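Local coordinates for protein glycosyl hydrolase, family 8 (Clostridium perfringens, PDB 3REN) that probably hydrolyses alpha-glucan chains such as starch, as an alpha-amylase with an (alpha/alpha)6-barrel fold related to glycoside hydrolase family 8, at residues A[118-123]-A[137-142]; A[68-73]-A[123-128]; A[112-117]-A[171-176]. One frame throughout, in Å; residues are numbered along the deposited sequence. Where two conformers were deposited one is given.

Contact 1. Residues A[118-123]-A[137-142]; sequences RIIKAL and FYAINI
I120 meets A139 and I142 where two antiparallel helices lie side by side, their segment axes 8.8 Å apart at an angle of 159°. The CA atoms of I120 and A139 come within 4.8 Å, consistent with the small side chain of A139. The longer branch of I120 carries the contact: with CG1 beside the backbone N (chi1 -76°), CG1 rests 3.6 Å from the carbonyl O of A139. Its CD1 continues to CG2 of I142, 3.7 Å away in one of the two conformers of I142, where the side chains slide past each other in opposite directions. I120 CG2 only grazes CB of A139. One turn further on, L123 points toward the partner helix. Its CB sits 3.7 Å from CB of A139, and CD1 runs over the backbone N and CA of the same alanine, reaching the Y138 ring obliquely at CD2 (4.1 Å). A139 is thus clasped between I120 and L123; the side-chain contacts are apolar and the touching residues buried. Around them, helix 78-89 closes over L123 and Y138, with F85 edge-to-face against the tyrosine ring; T178 of helix 176-185 touches I120, and I98 from a loop reaches I142.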
loop_
_atom_site.group_PDB
_atom_site.type_symbol
_atom_site.label_atom_id
_atom_site.label_comp_id
_atom_site.label_asym_id
_atom_site.label_seq_id
_atom_site.Cartn_x
_atom_site.Cartn_y
_atom_site.Cartn_z
ATOM N N ARG A 118 -0.068 8.172 -1.704
ATOM C CA ARG A 118 1.040 7.492 -1.034
ATOM C C ARG A 118 2.340 8.302 -1.137
ATOM O O ARG A 118 3.130 8.350 -0.186
ATOM C CB ARG A 118 1.284 6.119 -1.630
ATOM C CG ARG A 118 2.253 5.253 -0.826
ATOM C CD ARG A 118 2.553 3.924 -1.501
ATOM N NE ARG A 118 1.390 3.020 -1.584
ATOM C CZ ARG A 118 0.654 2.813 -2.678
ATOM N NH1 ARG A 118 0.891 3.467 -3.812
ATOM N NH2 ARG A 118 -0.354 1.948 -2.638
ATOM N N ILE A 119 2.574 8.889 -2.303
ATOM C CA ILE A 119 3.726 9.751 -2.560
ATOM C C ILE A 119 3.661 11.084 -1.809
ATOM O O ILE A 119 4.667 11.543 -1.249
ATOM C CB ILE A 119 3.929 9.910 -4.088
ATOM C CG1 ILE A 119 4.475 8.568 -4.614
ATOM C CG2 ILE A 119 4.965 11.075 -4.404
ATOM C CD1 ILE A 119 4.476 8.361 -6.107
ATOM N N ILE A 120 2.480 11.694 -1.760
ATOM C CA ILE A 120 2.286 12.885 -0.969
ATOM C C ILE A 120 2.610 12.576 0.490
ATOM O O ILE A 120 3.286 13.358 1.130
ATOM C CB ILE A 120 0.857 13.436 -1.115
ATOM C CG1 ILE A 120 0.702 14.146 -2.455
ATOM C CG2 ILE A 120 0.537 14.424 0.025
ATOM C CD1 ILE A 120 -0.719 13.953 -3.088
ATOM N N LYS A 121 2.134 11.435 1.005
ATOM C CA LYS A 121 2.372 11.061 2.393
ATOM C C LYS A 121 3.869 10.912 2.661
ATOM O O LYS A 121 4.368 11.476 3.628
ATOM C CB LYS A 121 1.662 9.743 2.742
ATOM C CG LYS A 121 1.790 9.339 4.233
ATOM C CD LYS A 121 1.196 7.919 4.438
ATOM C CE LYS A 121 0.897 7.668 5.920
ATOM N NZ LYS A 121 0.547 6.215 6.273
ATOM N N ALA A 122 4.596 10.195 1.803
ATOM C CA ALA A 122 6.055 10.043 1.957
ATOM C C ALA A 122 6.776 11.393 1.939
ATOM O O ALA A 122 7.704 11.627 2.720
ATOM C CB ALA A 122 6.616 9.155 0.861
ATOM N N LEU A 123 6.340 12.276 1.059
ATOM C CA LEU A 123 6.907 13.638 0.960
ATOM C C LEU A 123 6.634 14.500 2.197
ATOM O O LEU A 123 7.543 15.180 2.704
ATOM C CB LEU A 123 6.439 14.327 -0.319
ATOM C CG LEU A 123 7.073 13.801 -1.612
ATOM C CD1 LEU A 123 6.291 14.329 -2.803
ATOM C CD2 LEU A 123 8.554 14.214 -1.707
ATOM N N PHE A 137 6.646 21.282 -0.733
ATOM C CA PHE A 137 6.173 22.057 -1.873
ATOM C C PHE A 137 5.842 21.153 -3.037
ATOM O O PHE A 137 4.858 21.370 -3.739
ATOM C CB PHE A 137 7.239 23.082 -2.338
ATOM C CG PHE A 137 7.285 24.327 -1.505
ATOM C CD1 PHE A 137 6.790 24.329 -0.211
ATOM C CD2 PHE A 137 7.835 25.507 -2.015
ATOM C CE1 PHE A 137 6.819 25.499 0.564
ATOM C CE2 PHE A 137 7.895 26.664 -1.227
ATOM C CZ PHE A 137 7.372 26.649 0.056
ATOM N N TYR A 138 6.677 20.146 -3.242
ATOM C CA TYR A 138 6.441 19.202 -4.315
ATOM C C TYR A 138 5.150 18.406 -4.015
ATOM O O TYR A 138 4.315 18.248 -4.903
ATOM C CB TYR A 138 7.659 18.305 -4.511
ATOM C CG TYR A 138 7.710 17.698 -5.905
ATOM C CD1 TYR A 138 8.532 18.256 -6.899
ATOM C CD2 TYR A 138 6.961 16.545 -6.225
ATOM C CE1 TYR A 138 8.608 17.707 -8.161
ATOM C CE2 TYR A 138 7.035 15.986 -7.515
ATOM C CZ TYR A 138 7.847 16.578 -8.463
ATOM O OH TYR A 138 7.906 16.067 -9.741
ATOM N N ALA A 139 4.972 17.953 -2.776
ATOM C CA ALA A 139 3.704 17.299 -2.354
ATOM C C ALA A 139 2.446 18.141 -2.597
ATOM O O ALA A 139 1.405 17.624 -3.035
ATOM C CB ALA A 139 3.776 16.899 -0.890
ATOM N N ILE A 140 2.547 19.429 -2.315
ATOM C CA ILE A 140 1.495 20.403 -2.581
ATOM C C ILE A 140 1.122 20.513 -4.046
ATOM O O ILE A 140 -0.055 20.565 -4.390
ATOM C CB ILE A 140 1.893 21.789 -1.965
ATOM C CG1 ILE A 140 1.759 21.713 -0.448
ATOM C CG2 ILE A 140 1.055 22.971 -2.570
ATOM C CD1 ILE A 140 2.620 22.736 0.341
ATOM N N ASN A 141 2.119 20.584 -4.922
ATOM C CA ASN A 141 1.879 20.570 -6.358
ATOM C C ASN A 141 0.999 19.353 -6.711
ATOM O O ASN A 141 0.009 19.493 -7.440
ATOM C CB ASN A 141 3.172 20.379 -7.160
ATOM C CG ASN A 141 4.103 21.582 -7.174
ATOM O OD1 ASN A 141 3.704 22.722 -6.963
ATOM N ND2 ASN A 141 5.392 21.309 -7.520
ATOM N N ILE A 142 1.384 18.165 -6.247
ATOM C CA ILE A 142 0.631 16.917 -6.533
ATOM C C ILE A 142 -0.783 16.980 -5.984
ATOM O O ILE A 142 -1.753 16.610 -6.678
ATOM C CB ILE A 142 1.282 15.636 -5.910
ATOM C CG1 ILE A 142 2.789 15.608 -6.126
ATOM C CG2 ILE A 142 0.631 14.356 -6.485
ATOM C CD1 ILE A 142 3.171 15.721 -7.540
#

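Contact 2. Residues A[68-73]-A[123-128]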
loop_
_atom_site.group_PDB
_atom_site.type_symbol
_atom_site.label_atom_id
_atom_site.label_comp_id
_atom_site.label_asym_id
_atom_site.label_seq_id
_atom_site.Cartn_x
_atom_site.Cartn_y
_atom_site.Cartn_z
HETATM N N MSE A 68 8.715 2.366 -1.453
HETATM C CA MSE A 68 10.130 2.405 -1.111
HETATM C C MSE A 68 10.480 3.754 -0.448
HETATM O O MSE A 68 11.275 3.794 0.476
HETATM C CB MSE A 68 10.996 2.127 -2.360
HETATM C CG MSE A 68 12.517 2.137 -2.093
HETATM SE SE MSE A 68 13.092 0.939 -0.613
HETATM C CE MSE A 68 13.177 -0.749 -1.557
HETATM N N MSE A 69 9.880 4.840 -0.932
HETATM C CA MSE A 69 9.967 6.136 -0.252
HETATM C C MSE A 69 9.434 6.109 1.169
HETATM O O MSE A 69 10.058 6.681 2.060
HETATM C CB MSE A 69 9.239 7.218 -1.051
HETATM C CG MSE A 69 10.006 7.595 -2.377
HETATM SE SE MSE A 69 8.865 8.668 -3.619
HETATM C CE MSE A 69 8.754 10.313 -2.618
ATOM N N LEU A 70 8.284 5.458 1.394
ATOM C CA LEU A 70 7.805 5.336 2.775
ATOM C C LEU A 70 8.776 4.580 3.688
ATOM O O LEU A 70 9.035 4.996 4.851
ATOM C CB LEU A 70 6.438 4.679 2.841
ATOM C CG LEU A 70 5.278 5.526 2.331
ATOM C CD1 LEU A 70 4.011 4.638 2.290
ATOM C CD2 LEU A 70 5.070 6.664 3.342
ATOM N N TYR A 71 9.282 3.457 3.170
ATOM C CA TYR A 71 10.298 2.699 3.869
ATOM C C TYR A 71 11.525 3.560 4.191
ATOM O O TYR A 71 12.055 3.500 5.306
ATOM C CB TYR A 71 10.754 1.519 3.005
ATOM C CG TYR A 71 11.937 0.777 3.586
ATOM C CD1 TYR A 71 11.759 -0.138 4.620
ATOM C CD2 TYR A 71 13.213 1.024 3.136
ATOM C CE1 TYR A 71 12.845 -0.812 5.174
ATOM C CE2 TYR A 71 14.308 0.363 3.670
ATOM C CZ TYR A 71 14.116 -0.549 4.692
ATOM O OH TYR A 71 15.179 -1.251 5.212
ATOM N N SER A 72 12.017 4.301 3.197
ATOM C CA SER A 72 13.214 5.176 3.381
ATOM C C SER A 72 13.051 6.217 4.478
ATOM O O SER A 72 13.962 6.402 5.273
ATOM C CB SER A 72 13.553 5.907 2.091
ATOM O OG SER A 72 13.881 4.963 1.111
ATOM N N VAL A 73 11.927 6.903 4.546
ATOM C CA VAL A 73 11.692 7.881 5.584
ATOM C C VAL A 73 11.576 7.235 6.960
ATOM O O VAL A 73 12.097 7.714 7.893
ATOM C CB VAL A 73 10.585 8.937 5.267
ATOM C CG1 VAL A 73 9.283 8.328 5.129
ATOM C CG2 VAL A 73 10.619 10.073 6.251
ATOM N N LEU A 123 6.340 12.276 1.059
ATOM C CA LEU A 123 6.907 13.638 0.960
ATOM C C LEU A 123 6.634 14.500 2.197
ATOM O O LEU A 123 7.543 15.180 2.704
ATOM C CB LEU A 123 6.439 14.327 -0.319
ATOM C CG LEU A 123 7.073 13.801 -1.612
ATOM C CD1 LEU A 123 6.291 14.329 -2.803
ATOM C CD2 LEU A 123 8.554 14.214 -1.707
ATOM N N LEU A 124 5.399 14.483 2.698
ATOM C CA LEU A 124 5.070 15.237 3.909
ATOM C C LEU A 124 5.790 14.661 5.132
ATOM O O LEU A 124 6.318 15.412 5.949
ATOM C CB LEU A 124 3.564 15.338 4.122
ATOM C CG LEU A 124 2.830 16.097 3.006
ATOM C CD1 LEU A 124 1.287 16.103 3.214
ATOM C CD2 LEU A 124 3.385 17.529 2.880
ATOM N N LEU A 125 5.828 13.337 5.265
ATOM C CA LEU A 125 6.674 12.728 6.300
ATOM C C LEU A 125 8.151 13.147 6.167
ATOM O O LEU A 125 8.814 13.411 7.159
ATOM C CB LEU A 125 6.549 11.175 6.277
ATOM C CG LEU A 125 5.140 10.635 6.596
ATOM C CD1 LEU A 125 5.084 9.130 6.508
ATOM C CD2 LEU A 125 4.562 11.162 7.970
ATOM N N ALA A 126 8.655 13.200 4.949
ATOM C CA ALA A 126 10.052 13.536 4.718
ATOM C C ALA A 126 10.339 14.978 5.157
ATOM O O ALA A 126 11.369 15.266 5.794
ATOM C CB ALA A 126 10.418 13.331 3.251
ATOM N N ASN A 127 9.405 15.873 4.839
ATOM C CA ASN A 127 9.525 17.267 5.273
ATOM C C ASN A 127 9.566 17.355 6.799
ATOM O O ASN A 127 10.372 18.088 7.337
ATOM C CB ASN A 127 8.370 18.117 4.749
ATOM C CG ASN A 127 8.308 19.483 5.421
ATOM O OD1 ASN A 127 9.321 20.298 5.149
ATOM N ND2 ASN A 127 7.354 19.805 6.173
ATOM N N ASN A 128 8.692 16.613 7.479
ATOM C CA ASN A 128 8.653 16.636 8.958
ATOM C C ASN A 128 9.930 16.094 9.595
ATOM O O ASN A 128 10.473 16.673 10.554
ATOM C CB ASN A 128 7.442 15.886 9.486
ATOM C CG ASN A 128 6.136 16.564 9.098
ATOM O OD1 ASN A 128 6.138 17.702 8.620
ATOM N ND2 ASN A 128 5.020 15.860 9.267
#
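V73 and L125 cross at about a right angle, the valine pointing at helix 113-130 and the leucine pointing back. The two V73 methyls divide the work. CG1, held between the backbone N and the carbonyl carbon (chi1 64°), faces CB of L125 at 4.1 Å; CG2 lies against the backbone instead, 3.8 Å from CA of A126 and 3.9 Å from O of L125. A turn earlier, L70 meets the far end of the same leucine at a slant, methyl to methyl, CD2 to CD1 at 4.0 Å. These helices run nearly parallel, 18° between segment axes that are 9.6 Å apart; helix 78-89 and short strands intervene along the chain, and the pairing is consistent with the (alpha/alpha)6 barrel. M69, a selenomethionine, spans the wider gap at the start of the segments, its side chain lying obliquely across that of L123. The chain bends at the selenium (chi3 69°), bringing CE to 4.0 Å from CG of L123, with CD2 of that leucine equally near. Away from this interface, where S72 touches F81 of helix 78-89, its OG donates to O of M68 (2.9 Å) from above the carbonyl plane; that oxygen also accepts the helical N-H of S72, a grip by two donors.

Contact 3. Residues A[112-117]-A[171-176]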
loop_
_atom_site.group_PDB
_atom_site.type_symbol
_atom_site.label_atom_id
_atom_site.label_comp_id
_atom_site.label_asym_id
_atom_site.label_seq_id
_atom_site.Cartn_x
_atom_site.Cartn_y
_atom_site.Cartn_z
ATOM N N ALA A 112 -3.390 6.770 -10.751
ATOM C CA ALA A 112 -4.336 6.239 -9.751
ATOM C C ALA A 112 -4.187 7.084 -8.477
ATOM O O ALA A 112 -3.082 7.239 -7.985
ATOM C CB ALA A 112 -3.981 4.777 -9.439
ATOM N N THR A 113 -5.289 7.595 -7.931
ATOM C CA THR A 113 -5.291 8.442 -6.745
ATOM C C THR A 113 -4.483 7.862 -5.571
ATOM O O THR A 113 -3.765 8.591 -4.857
ATOM C CB THR A 113 -6.740 8.743 -6.370
ATOM O OG1 THR A 113 -7.307 9.602 -7.371
ATOM C CG2 THR A 113 -6.878 9.432 -5.013
ATOM N N ILE A 114 -4.580 6.545 -5.377
ATOM C CA ILE A 114 -3.896 5.930 -4.248
ATOM C C ILE A 114 -2.382 6.100 -4.370
ATOM O O ILE A 114 -1.715 6.329 -3.363
ATOM C CB ILE A 114 -4.298 4.427 -4.095
ATOM C CG1 ILE A 114 -3.734 3.847 -2.782
ATOM C CG2 ILE A 114 -3.844 3.634 -5.350
ATOM C CD1 ILE A 114 -4.056 2.330 -2.485
ATOM N N ASP A 115 -1.829 5.990 -5.584
ATOM C CA ASP A 115 -0.395 6.181 -5.751
ATOM C C ASP A 115 0.013 7.640 -5.477
ATOM O O ASP A 115 1.096 7.884 -4.916
ATOM C CB ASP A 115 0.098 5.846 -7.157
ATOM C CG ASP A 115 -0.207 4.444 -7.592
ATOM O OD1 ASP A 115 -0.250 3.520 -6.752
ATOM O OD2 ASP A 115 -0.361 4.272 -8.823
ATOM N N GLU A 116 -0.819 8.589 -5.905
ATOM C CA GLU A 116 -0.539 10.008 -5.698
ATOM C C GLU A 116 -0.527 10.286 -4.208
ATOM O O GLU A 116 0.380 10.925 -3.706
ATOM C CB GLU A 116 -1.595 10.910 -6.371
ATOM C CG GLU A 116 -1.938 10.510 -7.805
ATOM C CD GLU A 116 -0.696 10.548 -8.674
ATOM O OE1 GLU A 116 0.155 11.445 -8.428
ATOM O OE2 GLU A 116 -0.563 9.705 -9.584
ATOM N N LEU A 117 -1.537 9.774 -3.498
ATOM C CA LEU A 117 -1.651 10.051 -2.080
ATOM C C LEU A 117 -0.513 9.369 -1.284
ATOM O O LEU A 117 -0.081 9.921 -0.292
ATOM C CB LEU A 117 -3.029 9.640 -1.531
ATOM C CG LEU A 117 -4.204 10.534 -1.969
ATOM C CD1 LEU A 117 -5.553 9.854 -1.694
ATOM C CD2 LEU A 117 -4.143 11.856 -1.265
ATOM N N LEU A 171 -12.498 2.172 -1.700
ATOM C CA LEU A 171 -12.341 2.674 -0.348
ATOM C C LEU A 171 -10.897 2.673 0.158
ATOM O O LEU A 171 -10.527 3.586 0.901
ATOM C CB LEU A 171 -13.264 1.950 0.658
ATOM C CG LEU A 171 -14.651 2.586 0.854
ATOM C CD1 LEU A 171 -15.455 2.403 -0.463
ATOM C CD2 LEU A 171 -15.412 1.957 2.022
ATOM N N CYS A 172 -10.096 1.682 -0.247
ATOM C CA CYS A 172 -8.667 1.655 0.144
ATOM C C CYS A 172 -7.841 2.838 -0.432
ATOM O O CYS A 172 -6.749 3.106 0.069
ATOM C CB CYS A 172 -7.990 0.320 -0.212
ATOM S SG CYS A 172 -7.826 -0.021 -1.948
ATOM N N TYR A 173 -8.347 3.491 -1.480
ATOM C CA TYR A 173 -7.736 4.728 -2.032
ATOM C C TYR A 173 -7.923 5.936 -1.111
ATOM O O TYR A 173 -7.232 6.947 -1.276
ATOM C CB TYR A 173 -8.372 5.108 -3.363
ATOM C CG TYR A 173 -7.867 4.356 -4.581
ATOM C CD1 TYR A 173 -7.666 2.983 -4.553
ATOM C CD2 TYR A 173 -7.640 5.031 -5.779
ATOM C CE1 TYR A 173 -7.233 2.317 -5.686
ATOM C CE2 TYR A 173 -7.213 4.377 -6.903
ATOM C CZ TYR A 173 -7.010 3.027 -6.849
ATOM O OH TYR A 173 -6.591 2.364 -7.984
ATOM N N LEU A 174 -8.872 5.864 -0.187
ATOM C CA LEU A 174 -9.168 7.014 0.683
ATOM C C LEU A 174 -8.186 7.062 1.851
ATOM O O LEU A 174 -8.484 6.587 2.974
ATOM C CB LEU A 174 -10.629 7.014 1.155
ATOM C CG LEU A 174 -11.613 7.055 -0.016
ATOM C CD1 LEU A 174 -12.984 6.750 0.513
ATOM C CD2 LEU A 174 -11.567 8.404 -0.747
ATOM N N ASP A 175 -7.003 7.629 1.551
ATOM C CA ASP A 175 -5.856 7.651 2.442
ATOM C C ASP A 175 -6.062 8.768 3.474
ATOM O O ASP A 175 -5.520 9.857 3.355
ATOM C CB ASP A 175 -4.636 7.944 1.576
ATOM C CG ASP A 175 -3.316 7.730 2.281
ATOM O OD1 ASP A 175 -3.253 7.737 3.529
ATOM O OD2 ASP A 175 -2.302 7.576 1.548
ATOM N N LEU A 176 -6.791 8.444 4.503
ATOM C CA LEU A 176 -7.129 9.376 5.530
ATOM C C LEU A 176 -5.898 10.021 6.169
ATOM O O LEU A 176 -5.933 11.178 6.388
ATOM C CB LEU A 176 -7.952 8.705 6.622
ATOM C CG LEU A 176 -9.469 8.733 6.537
ATOM C CD1 LEU A 176 -10.017 8.992 5.246
ATOM C CD2 LEU A 176 -10.278 7.828 7.406
HETATM O O HOH W 1 -2.440 5.844 -0.417
#
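I114 lays its CG2 methyl over the centre of one face of the Y173 ring, a CH-pi contact 3.6 Å from the centroid and 14° off the normal. CB of I114 follows over the CG side of the same face, 3.6 Å from that atom. The other branch, CG1 anti to the backbone N (chi1 -172°), carries CD1 away from the ring to the carbonyl O of C172 (3.8 Å). CB of T113 also approaches the ring, at the edge near CD2, and CB of A112 obliquely. Tight as it is, this A112, I114 and Y173 end is partly exposed. L117 continues the packing into buried ground, CD1 3.4 Å from O of Y173 and also against CB of D175. There the polar link is indirect: one water donates to OD2 of D175 (2.6 Å) and to O of I114 (3.1 Å). OG1 of T178 hydrogen-bonds O of L117 and, weakly, OD2 of D175. As N-cap of helix 176-185, D175 caps a backbone N just past the segment with its side chain, while OD2 takes the water. Strand 155-160 flanks the contact, OG1 of T113 being hydrogen-bonded to O of V157; helix 133-150 packs on T113 and L117, and helix 231-243 on C172.

Overall arrangement
Helix 113-130 runs through all three contacts. Contact 3 uses its N-terminal turns, contact 1 its middle and contact 2 the part beyond, with L123 shared by contacts 1 and 2. The centres of contact 1 and contact 2 lie about 10 Å apart. Those of contact 1 and contact 3 are about 12 Å apart, and those of contact 2 and contact 3 about 16 Å. Contact 2 reaches back to helix 62-74, contact 1 forward to helix 133-150, and contact 3 on to the loop before helix 176-185; along the chain, contact 1 nests within the loop that contact 3 closes, whereas contact 2 interleaves with both. Helix 113-130 is thus fixed to preceding and following elements of the (alpha/alpha)6-barrel.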